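Local coordinates for Mgp-operon protein 3 (Mycoplasma pneumoniae, PDB 6RJ1) that probably works with the adhesin P1 in attaching the bacterium to sialylated sugars on host cells, at residues E41-K46 and L56-L61; A112-I117 and E129-L134; G367-G372 and L450-T455. All blocks are in the same frame, centred on the assembly; numbering follows the deposited sequence.

Interaction 1. Residues E41-K46 and L56-L61; sequences ELVDWK and LVRSAL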
loop_
_atom_site.group_PDB
_atom_site.type_symbol
_atom_site.label_atom_id
_atom_site.label_comp_id
_atom_site.label_asym_id
_atom_site.label_seq_id
_atom_site.Cartn_x
_atom_site.Cartn_y
_atom_site.Cartn_z
ATOM N N GLU A 41 22.052 -2.996 -4.687
ATOM C CA GLU A 41 21.541 -1.687 -5.042
ATOM C C GLU A 41 21.053 -0.980 -3.768
ATOM O O GLU A 41 20.330 -1.582 -2.968
ATOM C CB GLU A 41 20.408 -1.885 -6.072
ATOM C CG GLU A 41 19.635 -0.642 -6.488
ATOM C CD GLU A 41 18.145 -0.863 -6.729
ATOM O OE1 GLU A 41 17.690 -0.572 -7.858
ATOM O OE2 GLU A 41 17.433 -1.321 -5.801
ATOM N N LEU A 42 21.484 0.289 -3.571
ATOM C CA LEU A 42 21.079 1.101 -2.427
ATOM C C LEU A 42 19.633 1.563 -2.645
ATOM O O LEU A 42 19.341 2.200 -3.659
ATOM C CB LEU A 42 22.056 2.269 -2.216
ATOM C CG LEU A 42 21.631 3.372 -1.244
ATOM C CD1 LEU A 42 21.552 2.871 0.181
ATOM C CD2 LEU A 42 22.560 4.563 -1.338
ATOM N N VAL A 43 18.727 1.181 -1.717
ATOM C CA VAL A 43 17.272 1.433 -1.768
ATOM C C VAL A 43 16.860 2.612 -0.898
ATOM O O VAL A 43 15.992 3.384 -1.295
ATOM C CB VAL A 43 16.435 0.180 -1.389
ATOM C CG1 VAL A 43 15.025 0.270 -1.951
ATOM C CG2 VAL A 43 17.101 -1.099 -1.852
ATOM N N ASP A 44 17.426 2.712 0.307
ATOM C CA ASP A 44 17.120 3.774 1.271
ATOM C C ASP A 44 18.305 3.950 2.187
ATOM O O ASP A 44 19.108 3.033 2.337
ATOM C CB ASP A 44 15.845 3.428 2.092
ATOM C CG ASP A 44 15.214 4.580 2.869
ATOM O OD1 ASP A 44 15.703 5.736 2.737
ATOM O OD2 ASP A 44 14.226 4.333 3.600
ATOM N N TRP A 45 18.419 5.126 2.796
ATOM C CA TRP A 45 19.502 5.466 3.713
ATOM C C TRP A 45 19.058 6.613 4.616
ATOM O O TRP A 45 18.236 7.433 4.211
ATOM C CB TRP A 45 20.787 5.845 2.937
ATOM C CG TRP A 45 20.592 6.980 1.977
ATOM C CD1 TRP A 45 20.043 6.921 0.727
ATOM C CD2 TRP A 45 20.885 8.360 2.224
ATOM N NE1 TRP A 45 19.989 8.181 0.172
ATOM C CE2 TRP A 45 20.486 9.085 1.077
ATOM C CE3 TRP A 45 21.434 9.058 3.313
ATOM C CZ2 TRP A 45 20.672 10.464 0.968
ATOM C CZ3 TRP A 45 21.603 10.427 3.205
ATOM C CH2 TRP A 45 21.220 11.115 2.047
ATOM N N LYS A 46 19.584 6.654 5.842
ATOM C CA LYS A 46 19.266 7.693 6.813
ATOM C C LYS A 46 20.532 8.088 7.577
ATOM O O LYS A 46 21.316 7.219 7.970
ATOM C CB LYS A 46 18.169 7.232 7.806
ATOM C CG LYS A 46 16.807 6.846 7.206
ATOM C CD LYS A 46 15.936 8.011 6.738
ATOM C CE LYS A 46 14.799 7.547 5.850
ATOM N NZ LYS A 46 13.639 6.983 6.610
ATOM N N LEU A 56 20.226 0.711 3.340
ATOM C CA LEU A 56 19.443 -0.476 3.004
ATOM C C LEU A 56 19.788 -0.889 1.575
ATOM O O LEU A 56 19.648 -0.094 0.638
ATOM C CB LEU A 56 17.935 -0.187 3.138
ATOM C CG LEU A 56 16.957 -1.337 2.854
ATOM C CD1 LEU A 56 17.219 -2.531 3.764
ATOM C CD2 LEU A 56 15.527 -0.872 2.998
ATOM N N VAL A 57 20.252 -2.123 1.414
ATOM C CA VAL A 57 20.655 -2.649 0.107
ATOM C C VAL A 57 19.989 -3.993 -0.207
ATOM O O VAL A 57 19.820 -4.826 0.688
ATOM C CB VAL A 57 22.209 -2.731 -0.060
ATOM C CG1 VAL A 57 22.851 -1.346 -0.142
ATOM C CG2 VAL A 57 22.855 -3.577 1.034
ATOM N N ARG A 58 19.669 -4.215 -1.486
ATOM C CA ARG A 58 19.068 -5.454 -1.969
ATOM C C ARG A 58 19.690 -5.877 -3.296
ATOM O O ARG A 58 20.239 -5.042 -3.997
ATOM C CB ARG A 58 17.529 -5.323 -2.069
ATOM C CG ARG A 58 17.032 -4.418 -3.175
ATOM C CD ARG A 58 15.545 -4.172 -3.074
ATOM N NE ARG A 58 15.116 -3.159 -4.042
ATOM C CZ ARG A 58 13.878 -2.703 -4.152
ATOM N NH1 ARG A 58 12.920 -3.160 -3.354
ATOM N NH2 ARG A 58 13.583 -1.786 -5.062
ATOM N N SER A 59 19.601 -7.163 -3.642
ATOM C CA SER A 59 20.156 -7.682 -4.890
ATOM C C SER A 59 19.077 -8.342 -5.724
ATOM O O SER A 59 18.231 -9.054 -5.177
ATOM C CB SER A 59 21.287 -8.668 -4.607
ATOM O OG SER A 59 21.553 -9.522 -5.705
ATOM N N ALA A 60 19.126 -8.130 -7.059
ATOM C CA ALA A 60 18.191 -8.721 -8.026
ATOM C C ALA A 60 18.482 -10.226 -8.216
ATOM O O ALA A 60 17.786 -10.916 -8.969
ATOM C CB ALA A 60 18.292 -7.990 -9.353
ATOM N N LEU A 61 19.515 -10.728 -7.534
ATOM C CA LEU A 61 19.895 -12.127 -7.600
ATOM C C LEU A 61 19.310 -12.935 -6.453
ATOM O O LEU A 61 19.531 -14.144 -6.405
ATOM C CB LEU A 61 21.422 -12.290 -7.667
ATOM C CG LEU A 61 22.087 -11.927 -8.992
ATOM C CD1 LEU A 61 23.581 -11.846 -8.823
ATOM C CD2 LEU A 61 21.740 -12.914 -10.092
#
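The carbonyl oxygen of Leu-56 takes one strong bond from strand 41-46: Val-43 N donates to Leu-56 O at 2.8 Å, almost straight (174°). Leu-42 CA adds a longer, weaker CA-H...O approach to the same oxygen. Asp-44 O in turn accepts from Leu-56 N, so Val-43 and Asp-44 both face Leu-56, a classic beta bulge in an antiparallel hairpin. Beside it Leu-42 and Val-57 form a non-hydrogen-bonded pair, and Glu-41 and Arg-58 bond in both directions through their backbones.

The bulge turns Val-43 toward the partner strand, where a branched side chain can cover an arginine. Val-43 CG2 packs on Arg-58 CG at 3.6 Å, while CG1, anti to the backbone N (chi1 -158°), is placed 3.8 Å above the centre of the guanidinium plane. Glu-41 runs alongside Arg-58, and the two form a salt bridge whose hydrogen bond, Arg-58 NE to Glu-41 OE2 at 3.4 Å, is long and weak. Arg-58 NH1 is held more firmly by the backbone oxygen of His-452. The guanidinium is thus covered on one face by a methyl and bonded by two oxygens, which should restrict it, and its charge is probably only partly offset by Glu-41.

Interaction 2. Residues A112-I117 and E129-L134; sequences ASYVLI and ERKIKL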
loop_
_atom_site.group_PDB
_atom_site.type_symbol
_atom_site.label_atom_id
_atom_site.label_comp_id
_atom_site.label_asym_id
_atom_site.label_seq_id
_atom_site.Cartn_x
_atom_site.Cartn_y
_atom_site.Cartn_z
ATOM N N ALA A 112 20.711 -12.021 0.213
ATOM C CA ALA A 112 19.719 -11.432 1.111
ATOM C C ALA A 112 19.946 -9.929 1.241
ATOM O O ALA A 112 21.064 -9.448 1.049
ATOM C CB ALA A 112 19.817 -12.078 2.482
ATOM N N SER A 113 18.894 -9.190 1.583
ATOM C CA SER A 113 18.993 -7.756 1.799
ATOM C C SER A 113 19.721 -7.448 3.111
ATOM O O SER A 113 19.664 -8.232 4.063
ATOM C CB SER A 113 17.612 -7.128 1.799
ATOM O OG SER A 113 16.970 -7.362 0.557
ATOM N N TYR A 114 20.428 -6.319 3.146
ATOM C CA TYR A 114 21.171 -5.912 4.333
ATOM C C TYR A 114 20.892 -4.490 4.739
ATOM O O TYR A 114 20.594 -3.637 3.900
ATOM C CB TYR A 114 22.690 -6.060 4.115
ATOM C CG TYR A 114 23.184 -7.483 4.158
ATOM C CD1 TYR A 114 23.524 -8.089 5.366
ATOM C CD2 TYR A 114 23.340 -8.222 2.989
ATOM C CE1 TYR A 114 23.982 -9.404 5.411
ATOM C CE2 TYR A 114 23.792 -9.539 3.020
ATOM C CZ TYR A 114 24.113 -10.129 4.233
ATOM O OH TYR A 114 24.554 -11.433 4.258
ATOM N N VAL A 115 21.013 -4.248 6.046
ATOM C CA VAL A 115 20.975 -2.933 6.660
ATOM C C VAL A 115 22.447 -2.719 6.998
ATOM O O VAL A 115 23.040 -3.553 7.696
ATOM C CB VAL A 115 20.052 -2.839 7.903
ATOM C CG1 VAL A 115 20.347 -1.584 8.716
ATOM C CG2 VAL A 115 18.589 -2.874 7.494
ATOM N N LEU A 116 23.055 -1.666 6.433
ATOM C CA LEU A 116 24.472 -1.365 6.637
ATOM C C LEU A 116 24.637 -0.207 7.598
ATOM O O LEU A 116 23.925 0.793 7.484
ATOM C CB LEU A 116 25.180 -1.048 5.309
ATOM C CG LEU A 116 24.802 -1.881 4.091
ATOM C CD1 LEU A 116 25.355 -1.275 2.854
ATOM C CD2 LEU A 116 25.282 -3.303 4.215
ATOM N N ILE A 117 25.582 -0.342 8.537
ATOM C CA ILE A 117 25.889 0.677 9.534
ATOM C C ILE A 117 27.285 1.228 9.248
ATOM O O ILE A 117 28.246 0.463 9.087
ATOM C CB ILE A 117 25.767 0.118 10.983
ATOM C CG1 ILE A 117 24.421 -0.628 11.226
ATOM C CG2 ILE A 117 26.019 1.196 12.050
ATOM C CD1 ILE A 117 23.075 0.180 11.074
ATOM N N GLU A 129 30.950 -0.178 9.567
ATOM C CA GLU A 129 30.957 -0.796 10.893
ATOM C C GLU A 129 30.505 -2.243 10.804
ATOM O O GLU A 129 31.292 -3.142 11.071
ATOM C CB GLU A 129 30.061 -0.028 11.880
ATOM C CG GLU A 129 30.668 1.243 12.421
ATOM C CD GLU A 129 30.544 1.409 13.923
ATOM O OE1 GLU A 129 29.400 1.413 14.441
ATOM O OE2 GLU A 129 31.599 1.539 14.584
ATOM N N ARG A 130 29.231 -2.467 10.432
ATOM C CA ARG A 130 28.630 -3.795 10.347
ATOM C C ARG A 130 27.404 -3.853 9.436
ATOM O O ARG A 130 26.870 -2.815 9.042
ATOM C CB ARG A 130 28.284 -4.322 11.765
ATOM C CG ARG A 130 27.347 -3.426 12.590
ATOM C CD ARG A 130 27.083 -3.978 13.975
ATOM N NE ARG A 130 26.428 -5.288 13.915
ATOM C CZ ARG A 130 26.881 -6.385 14.515
ATOM N NH1 ARG A 130 26.235 -7.533 14.384
ATOM N NH2 ARG A 130 27.985 -6.341 15.255
ATOM N N LYS A 131 26.967 -5.083 9.107
ATOM C CA LYS A 131 25.774 -5.368 8.304
ATOM C C LYS A 131 24.842 -6.336 9.028
ATOM O O LYS A 131 25.308 -7.283 9.668
ATOM C CB LYS A 131 26.112 -5.828 6.867
ATOM C CG LYS A 131 26.951 -7.099 6.729
ATOM C CD LYS A 131 27.154 -7.458 5.258
ATOM C CE LYS A 131 27.620 -8.880 5.043
ATOM N NZ LYS A 131 29.092 -9.020 5.197
ATOM N N ILE A 132 23.532 -6.057 8.979
ATOM C CA ILE A 132 22.496 -6.878 9.612
ATOM C C ILE A 132 21.654 -7.501 8.497
ATOM O O ILE A 132 21.034 -6.778 7.707
ATOM C CB ILE A 132 21.634 -6.078 10.649
ATOM C CG1 ILE A 132 22.509 -5.383 11.721
ATOM C CG2 ILE A 132 20.561 -6.958 11.308
ATOM C CD1 ILE A 132 22.571 -3.905 11.605
ATOM N N LYS A 133 21.661 -8.837 8.424
ATOM C CA LYS A 133 20.917 -9.600 7.428
ATOM C C LYS A 133 19.420 -9.546 7.715
ATOM O O LYS A 133 18.995 -9.639 8.868
ATOM C CB LYS A 133 21.406 -11.049 7.431
ATOM C CG LYS A 133 21.198 -11.801 6.135
ATOM C CD LYS A 133 21.900 -13.124 6.267
ATOM C CE LYS A 133 21.806 -13.982 5.045
ATOM N NZ LYS A 133 20.576 -14.812 5.062
ATOM N N LEU A 134 18.619 -9.383 6.664
ATOM C CA LEU A 134 17.170 -9.334 6.802
ATOM C C LEU A 134 16.640 -10.706 6.447
ATOM O O LEU A 134 16.357 -11.001 5.289
ATOM C CB LEU A 134 16.559 -8.226 5.929
ATOM C CG LEU A 134 17.033 -6.794 6.198
ATOM C CD1 LEU A 134 16.418 -5.844 5.210
ATOM C CD2 LEU A 134 16.737 -6.353 7.639
#
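Tyr-114 lays its ring across two lysines of strand 129-134, using their aliphatic stems rather than their amines. The CD of Lys-131 sits over one ring face, 3.9 Å from the Tyr-114 centroid and somewhat toward the rim, a CH-pi contact; its NZ lies farther off and adds at most a weak cation-pi attraction. Lys-133 follows the ring obliquely, its CB 3.7 Å from Tyr-114 CE1 and its CD close to the hydroxyl. With CG anti to the backbone N (chi1 -155°), the long Lys-133 chain runs on past the phenol to Ala-112 CB, and its amine forms a salt bridge with Asp-110. Lysine suits both places because its methylene chain is apolar while the amine can reach a polar partner.

The face carrying Val-115, Ile-117 and Ile-132 is mainly apolar, with Arg-130 at its outer end. Ile-117 CG1 meets Ile-132 CD1 at 3.8 Å, and Val-115 CG2 meets Leu-134 CD2 at 3.9 Å. Backbone bonds set this register: Val-115 and Ile-132 bond reciprocally, and Ile-117 N gives a 2.8 Å bond to Arg-130 O. At the far end Ile-117 O accepts from Glu-129 N at 2.8 Å and weakly from Arg-130 N, a classic beta bulge.

Strand 52-59 flanks strand 114-121 and strand 487-492 flanks strand 125-135, while Ile-465 and Val-467 of strand 464-468 pack against Val-115.

Interaction 3. Residues G367-G372 and L450-T455; sequences GVIVPG and LYHTST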
loop_
_atom_site.group_PDB
_atom_site.type_symbol
_atom_site.label_atom_id
_atom_site.label_comp_id
_atom_site.label_asym_id
_atom_site.label_seq_id
_atom_site.Cartn_x
_atom_site.Cartn_y
_atom_site.Cartn_z
ATOM N N GLY A 367 10.505 -2.277 -8.488
ATOM C CA GLY A 367 11.337 -3.117 -7.644
ATOM C C GLY A 367 11.059 -4.591 -7.838
ATOM O O GLY A 367 11.421 -5.408 -6.987
ATOM N N VAL A 368 10.398 -4.939 -8.950
ATOM C CA VAL A 368 10.096 -6.325 -9.289
ATOM C C VAL A 368 11.307 -6.827 -10.081
ATOM O O VAL A 368 11.819 -6.100 -10.940
ATOM C CB VAL A 368 8.744 -6.438 -10.060
ATOM C CG1 VAL A 368 8.572 -7.801 -10.718
ATOM C CG2 VAL A 368 7.561 -6.139 -9.144
ATOM N N ILE A 369 11.816 -8.022 -9.739
ATOM C CA ILE A 369 12.962 -8.623 -10.435
ATOM C C ILE A 369 12.516 -9.066 -11.835
ATOM O O ILE A 369 11.750 -10.025 -11.968
ATOM C CB ILE A 369 13.638 -9.782 -9.630
ATOM C CG1 ILE A 369 14.092 -9.327 -8.218
ATOM C CG2 ILE A 369 14.793 -10.428 -10.433
ATOM C CD1 ILE A 369 14.297 -10.474 -7.219
ATOM N N VAL A 370 12.957 -8.328 -12.861
ATOM C CA VAL A 370 12.672 -8.640 -14.260
ATOM C C VAL A 370 14.005 -9.041 -14.915
ATOM O O VAL A 370 14.774 -8.165 -15.326
ATOM C CB VAL A 370 11.918 -7.511 -15.025
ATOM C CG1 VAL A 370 11.604 -7.929 -16.459
ATOM C CG2 VAL A 370 10.634 -7.114 -14.301
ATOM N N PRO A 371 14.330 -10.354 -14.951
ATOM C CA PRO A 371 15.612 -10.778 -15.558
ATOM C C PRO A 371 15.766 -10.342 -17.017
ATOM O O PRO A 371 14.828 -10.454 -17.802
ATOM C CB PRO A 371 15.608 -12.304 -15.388
ATOM C CG PRO A 371 14.612 -12.568 -14.296
ATOM C CD PRO A 371 13.557 -11.517 -14.473
ATOM N N GLY A 372 16.944 -9.813 -17.338
ATOM C CA GLY A 372 17.282 -9.297 -18.661
ATOM C C GLY A 372 17.111 -7.793 -18.749
ATOM O O GLY A 372 17.471 -7.183 -19.761
ATOM N N LEU A 450 8.036 -10.761 -3.399
ATOM C CA LEU A 450 7.569 -10.215 -2.130
ATOM C C LEU A 450 8.762 -9.935 -1.212
ATOM O O LEU A 450 8.756 -8.908 -0.533
ATOM C CB LEU A 450 6.536 -11.124 -1.442
ATOM C CG LEU A 450 5.170 -11.269 -2.113
ATOM C CD1 LEU A 450 4.415 -12.449 -1.546
ATOM C CD2 LEU A 450 4.354 -10.003 -2.010
ATOM N N TYR A 451 9.806 -10.793 -1.229
ATOM C CA TYR A 451 10.989 -10.527 -0.413
ATOM C C TYR A 451 11.735 -9.280 -0.900
ATOM O O TYR A 451 12.001 -8.378 -0.100
ATOM C CB TYR A 451 11.930 -11.745 -0.290
ATOM C CG TYR A 451 13.171 -11.425 0.524
ATOM C CD1 TYR A 451 13.131 -11.407 1.919
ATOM C CD2 TYR A 451 14.359 -11.041 -0.098
ATOM C CE1 TYR A 451 14.248 -11.047 2.669
ATOM C CE2 TYR A 451 15.478 -10.672 0.643
ATOM C CZ TYR A 451 15.419 -10.683 2.025
ATOM O OH TYR A 451 16.528 -10.333 2.745
ATOM N N HIS A 452 12.063 -9.236 -2.209
ATOM C CA HIS A 452 12.778 -8.126 -2.851
ATOM C C HIS A 452 12.064 -6.784 -2.687
ATOM O O HIS A 452 12.720 -5.793 -2.380
ATOM C CB HIS A 452 13.035 -8.435 -4.328
ATOM C CG HIS A 452 14.028 -7.521 -4.967
ATOM N ND1 HIS A 452 13.626 -6.459 -5.744
ATOM C CD2 HIS A 452 15.380 -7.541 -4.920
ATOM C CE1 HIS A 452 14.736 -5.872 -6.156
ATOM N NE2 HIS A 452 15.818 -6.489 -5.682
ATOM N N THR A 453 10.730 -6.750 -2.856
ATOM C CA THR A 453 9.950 -5.518 -2.681
ATOM C C THR A 453 9.776 -5.135 -1.192
ATOM O O THR A 453 9.662 -3.953 -0.898
ATOM C CB THR A 453 8.605 -5.569 -3.437
ATOM O OG1 THR A 453 7.859 -6.721 -3.044
ATOM C CG2 THR A 453 8.768 -5.532 -4.952
ATOM N N SER A 454 9.751 -6.115 -0.262
ATOM C CA SER A 454 9.574 -5.844 1.175
ATOM C C SER A 454 10.768 -5.121 1.837
ATOM O O SER A 454 10.607 -4.516 2.903
ATOM C CB SER A 454 9.222 -7.112 1.943
ATOM O OG SER A 454 10.291 -8.043 1.955
ATOM N N THR A 455 11.952 -5.185 1.210
ATOM C CA THR A 455 13.162 -4.542 1.725
ATOM C C THR A 455 13.325 -3.227 0.967
ATOM O O THR A 455 14.233 -3.085 0.137
ATOM C CB THR A 455 14.349 -5.514 1.634
ATOM O OG1 THR A 455 14.635 -5.801 0.264
ATOM C CG2 THR A 455 14.104 -6.812 2.385
#
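A Schellman motif ends helix 360-365, and its glycine is the point at which the following loop fastens to the last turns of helix 446-454. Gly-367 has a positive phi (95°), a conformation that glycine adopts readily, so this residue type belongs here. The backbone turns at this residue and presents Gly-367 O to the neighbouring helix, where His-452 ND1 donates to it at 2.7 Å. The oxygen lies near the plane of the imidazole, and the bond is moderately bent (153°); seen from the acceptor, the donor is tilted out of the carbonyl plane. ND1 therefore carries a proton. Histidine fits this buried position because a single flat group offers a donor at its edge and a flat pi face on which an aliphatic group can pack.

Ile-369, two residues on, makes use of that face. Its CG1 stands over the centre of the His-452 ring, 3.8 Å from the centroid and close to the ring normal, a CH-pi contact, and Ile-369 CD1 reaches on to CG of His-452 at 3.7 Å. The imidazole is held from two directions, a hydrogen bond at the edge and an isoleucine branch above, which should limit its rotation. His-452 CG is anti to the backbone N (chi1 -166°), carrying the ring out from the helix toward the loop.

The neighbouring helix also helps to place the loop, since the side chain of Gln-449 accepts from Ile-369 N. The main chain of the same Gln-449 accepts the hydroxyl of Thr-453, a habit of threonine inside helices. With the hydroxyl turned back to its own helix, the threonine's methyl is left for the loop: Thr-453 CG2 lies beside Gly-367 O.

In the fold
From the N terminus, interaction 1 closes the hairpin of strands 40-48 and 52-59, and interaction 2 closes the next, of strands 114-121 and 125-135. Interaction 3 then spans a much longer excursion, between 367-372 and 450-455. The three follow in series, none nested or crossed. Strands 52-59 and 114-121 are neighbours, so both hairpins share one mixed sheet, joined by the bond of Val-57 N to Tyr-114 O. The end of helix 446-454 and the residue after it contact both: Arg-58 NH1 bonds to His-452 O, Tyr-451 OH bonds to Leu-134 O, and the hydroxyls of Thr-455 and Ser-113 bond to each other.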